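Extracellular solute-binding protein, family 1 (PDB 3QUF) probably binds a solute outside the cell, as a family 1 solute-binding protein, and hands it to a membrane transporter for uptake. Local coordinates at residues Thr118-Phe123 / Tyr130-Ser135. Sequence-based numbering, arbitrary orientation.
Sequences TNFALF and YGMPVS
Phe120 and Phe123 both reach Pro133, each crossing it at a slant. Phe123 brings the CD2 and CE2 side of its ring against the proline, with CE2 3.7 Å from Pro133 CG. Phe120 uses CE1 instead, 3.8 Å from Pro133 CD. The proline ring also meets the backbone of the turn, its CG lying 3.3 Å from Asn119 O. That same carbonyl oxygen sits at the edge of the Phe123 ring, in its plane. Phe123 has CG anti to its own carbonyl carbon (chi1 -53°), which lays the ring along the 130-135 segment toward Pro133. Gly131 O comes between the two phenylalanines. It lies in the plane of the Phe120 ring, at its edge, 3.5 Å from CD1, and is also close to Phe123 CB. This buried oxygen has no hydrogen-bonding partner in the model. The two segments flank the small antiparallel hairpin of strands 124-125 and 128-129. Tyr130 N donates to Phe123 O over 2.8 Å in a nearly straight bond (171°), just beyond the open end of the hairpin. Residues 130-135 then lead into strand 135-144 of the large mixed sheet. Pro299 of strand 295-305 touches both Phe123 and Pro133. An alanine in place of Phe123 would probably open a gap beside Pro133 and remove the ring that packs on Pro299. Phe120 CE1 also lies 4.0 Å from Met132 CA, which is at the ring's edge; the side chain of this selenomethionine starts off away from residues 118-123. The Met132 backbone is hydrogen-bonded to Phe303.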
ATOM      1  N   THR A 118       9.236  -2.031  11.201  1.00 15.10           N
ATOM      2  CA  THR A 118       9.276  -1.827   9.760  1.00 14.79           C
ATOM      3  C   THR A 118       8.192  -0.895   9.267  1.00 13.74           C
ATOM      4  O   THR A 118       8.334  -0.267   8.200  1.00 14.38           O
ATOM      5  CB  THR A 118       9.131  -3.153   9.005  1.00 15.66           C
ATOM      6  OG1 THR A 118       8.071  -3.931   9.568  1.00 20.04           O
ATOM      7  CG2 THR A 118      10.433  -3.967   9.113  1.00 20.03           C
ATOM      8  N   ASN A 119       7.107  -0.780  10.034  1.00 12.83           N
ATOM      9  CA  ASN A 119       6.008   0.123   9.659  1.00 12.64           C
ATOM     10  C   ASN A 119       6.327   1.617   9.810  1.00 12.93           C
ATOM     11  O   ASN A 119       5.554   2.480   9.353  1.00 14.31           O
ATOM     12  CB  ASN A 119       4.756  -0.226  10.427  1.00 12.44           C
ATOM     13  CG  ASN A 119       4.248  -1.577  10.083  1.00 14.26           C
ATOM     14  OD1 ASN A 119       4.050  -1.894   8.896  1.00 13.36           O
ATOM     15  ND2 ASN A 119       4.059  -2.420  11.101  1.00 12.62           N
ATOM     16  N   PHE A 120       7.449   1.929  10.462  1.00 13.00           N
ATOM     17  CA  PHE A 120       7.804   3.341  10.675  1.00 12.48           C
ATOM     18  C   PHE A 120       8.756   3.882   9.628  1.00 13.22           C
ATOM     19  O   PHE A 120       9.009   5.071   9.605  1.00 12.67           O
ATOM     20  CB  PHE A 120       8.342   3.555  12.076  1.00 12.88           C
ATOM     21  CG  PHE A 120       7.314   3.281  13.137  1.00 12.30           C
ATOM     22  CD1 PHE A 120       6.342   4.221  13.421  1.00 12.65           C
ATOM     23  CD2 PHE A 120       7.282   2.096  13.811  1.00 16.30           C
ATOM     24  CE1 PHE A 120       5.398   3.950  14.407  1.00 14.93           C
ATOM     25  CE2 PHE A 120       6.299   1.840  14.779  1.00 15.89           C
ATOM     26  CZ  PHE A 120       5.384   2.770  15.052  1.00 16.52           C
ATOM     27  N   ALA A 121       9.284   3.025   8.744  1.00 11.99           N
ATOM     28  CA  ALA A 121      10.292   3.506   7.809  1.00 12.97           C
ATOM     29  C   ALA A 121       9.786   4.662   6.947  1.00 12.03           C
ATOM     30  O   ALA A 121      10.543   5.597   6.685  1.00 13.54           O
ATOM     31  CB  ALA A 121      10.722   2.350   6.891  1.00 14.12           C
ATOM     32  N   LEU A 122       8.535   4.585   6.498  1.00 11.76           N
ATOM     33  CA  LEU A 122       7.978   5.644   5.660  1.00 11.60           C
ATOM     34  C   LEU A 122       7.723   6.948   6.461  1.00 11.73           C
ATOM     35  O   LEU A 122       7.418   7.999   5.866  1.00 11.58           O
ATOM     36  CB  LEU A 122       6.681   5.201   5.002  1.00 11.63           C
ATOM     37  CG  LEU A 122       6.766   4.036   4.005  1.00 12.69           C
ATOM     38  CD1 LEU A 122       5.379   3.683   3.472  1.00 13.63           C
ATOM     39  CD2 LEU A 122       7.742   4.394   2.832  1.00 14.31           C
ATOM     40  N   PHE A 123       7.825   6.879   7.779  1.00 10.80           N
ATOM     41  CA  PHE A 123       7.534   8.038   8.626  1.00 10.49           C
ATOM     42  C   PHE A 123       8.767   8.401   9.474  1.00 10.90           C
ATOM     43  O   PHE A 123       8.634   8.934  10.599  1.00 11.59           O
ATOM     44  CB  PHE A 123       6.323   7.727   9.493  1.00 11.07           C
ATOM     45  CG  PHE A 123       5.144   7.271   8.693  1.00 10.57           C
ATOM     46  CD1 PHE A 123       4.397   8.193   8.000  1.00 11.96           C
ATOM     47  CD2 PHE A 123       4.817   5.929   8.587  1.00 11.26           C
ATOM     48  CE1 PHE A 123       3.293   7.797   7.223  1.00 12.99           C
ATOM     49  CE2 PHE A 123       3.757   5.515   7.779  1.00 12.59           C
ATOM     50  CZ  PHE A 123       2.977   6.437   7.123  1.00 12.05           C
ATOM     51  N   TYR A 130       8.567  10.409  12.995  1.00 11.06           N
ATOM     52  CA  TYR A 130       7.721  11.606  12.916  1.00 11.25           C
ATOM     53  C   TYR A 130       6.271  11.305  12.693  1.00 10.76           C
ATOM     54  O   TYR A 130       5.447  12.235  12.659  1.00 11.65           O
ATOM     55  CB  TYR A 130       8.228  12.521  11.800  1.00 10.15           C
ATOM     56  CG  TYR A 130       9.554  13.125  12.123  1.00 11.63           C
ATOM     57  CD1 TYR A 130       9.656  14.217  13.015  1.00 12.01           C
ATOM     58  CD2 TYR A 130      10.714  12.618  11.562  1.00 13.23           C
ATOM     59  CE1 TYR A 130      10.891  14.777  13.322  1.00 14.28           C
ATOM     60  CE2 TYR A 130      11.965  13.184  11.864  1.00 13.45           C
ATOM     61  CZ  TYR A 130      12.034  14.248  12.761  1.00 14.95           C
ATOM     62  OH  TYR A 130      13.255  14.797  13.084  1.00 17.39           O
ATOM     63  N   GLY A 131       5.900  10.040  12.546  1.00 11.59           N
ATOM     64  CA  GLY A 131       4.478   9.684  12.328  1.00 11.99           C
ATOM     65  C   GLY A 131       4.238   8.241  12.706  1.00 13.20           C
ATOM     66  O   GLY A 131       5.188   7.412  12.762  1.00 12.49           O
HETATM   67  N   MSE A 132       2.969   7.937  12.964  1.00 11.43           N
HETATM   68  CA  MSE A 132       2.584   6.612  13.360  1.00 12.00           C
HETATM   69  C   MSE A 132       1.428   6.140  12.499  1.00 11.85           C
HETATM   70  O   MSE A 132       0.346   6.743  12.543  1.00 11.93           O
HETATM   71  CB  MSE A 132       2.132   6.602  14.845  1.00 12.32           C
HETATM   72  CG  MSE A 132       1.473   5.298  15.246  1.00 13.89           C
HETATM   73 SE   MSE A 132       0.637   5.375  17.012  0.85 17.16          SE
HETATM   74  CE  MSE A 132      -0.826   6.426  16.518  1.00 16.56           C
ATOM     75  N   PRO A 133       1.624   5.052  11.732  1.00 10.75           N
ATOM     76  CA  PRO A 133       0.512   4.384  11.081  1.00 11.35           C
ATOM     77  C   PRO A 133      -0.100   3.363  12.023  1.00 11.88           C
ATOM     78  O   PRO A 133       0.607   2.754  12.831  1.00 13.47           O
ATOM     79  CB  PRO A 133       1.187   3.650   9.928  1.00 11.87           C
ATOM     80  CG  PRO A 133       2.542   3.305  10.447  1.00 11.23           C
ATOM     81  CD  PRO A 133       2.878   4.287  11.567  1.00 11.83           C
ATOM     82  N   VAL A 134      -1.411   3.192  11.938  1.00 12.57           N
ATOM     83  CA  VAL A 134      -2.058   2.159  12.690  1.00 11.91           C
ATOM     84  C   VAL A 134      -2.840   1.163  11.839  1.00 12.21           C
ATOM     85  O   VAL A 134      -3.365   0.181  12.389  1.00 13.14           O
ATOM     86  CB  VAL A 134      -2.980   2.723  13.773  1.00 12.41           C
ATOM     87  CG1 VAL A 134      -2.136   3.547  14.780  1.00 14.42           C
ATOM     88  CG2 VAL A 134      -4.129   3.561  13.139  1.00 12.22           C
ATOM     89  N   SER A 135      -2.894   1.385  10.535  1.00 11.78           N
ATOM     90  CA  SER A 135      -3.733   0.565   9.677  1.00 12.45           C
ATOM     91  C   SER A 135      -3.127   0.484   8.301  1.00 12.18           C
ATOM     92  O   SER A 135      -2.259   1.289   7.942  1.00 12.36           O
ATOM     93  CB  SER A 135      -5.141   1.122   9.611  1.00 14.59           C
ATOM     94  OG  SER A 135      -5.105   2.400   9.075  1.00 15.70           O
TER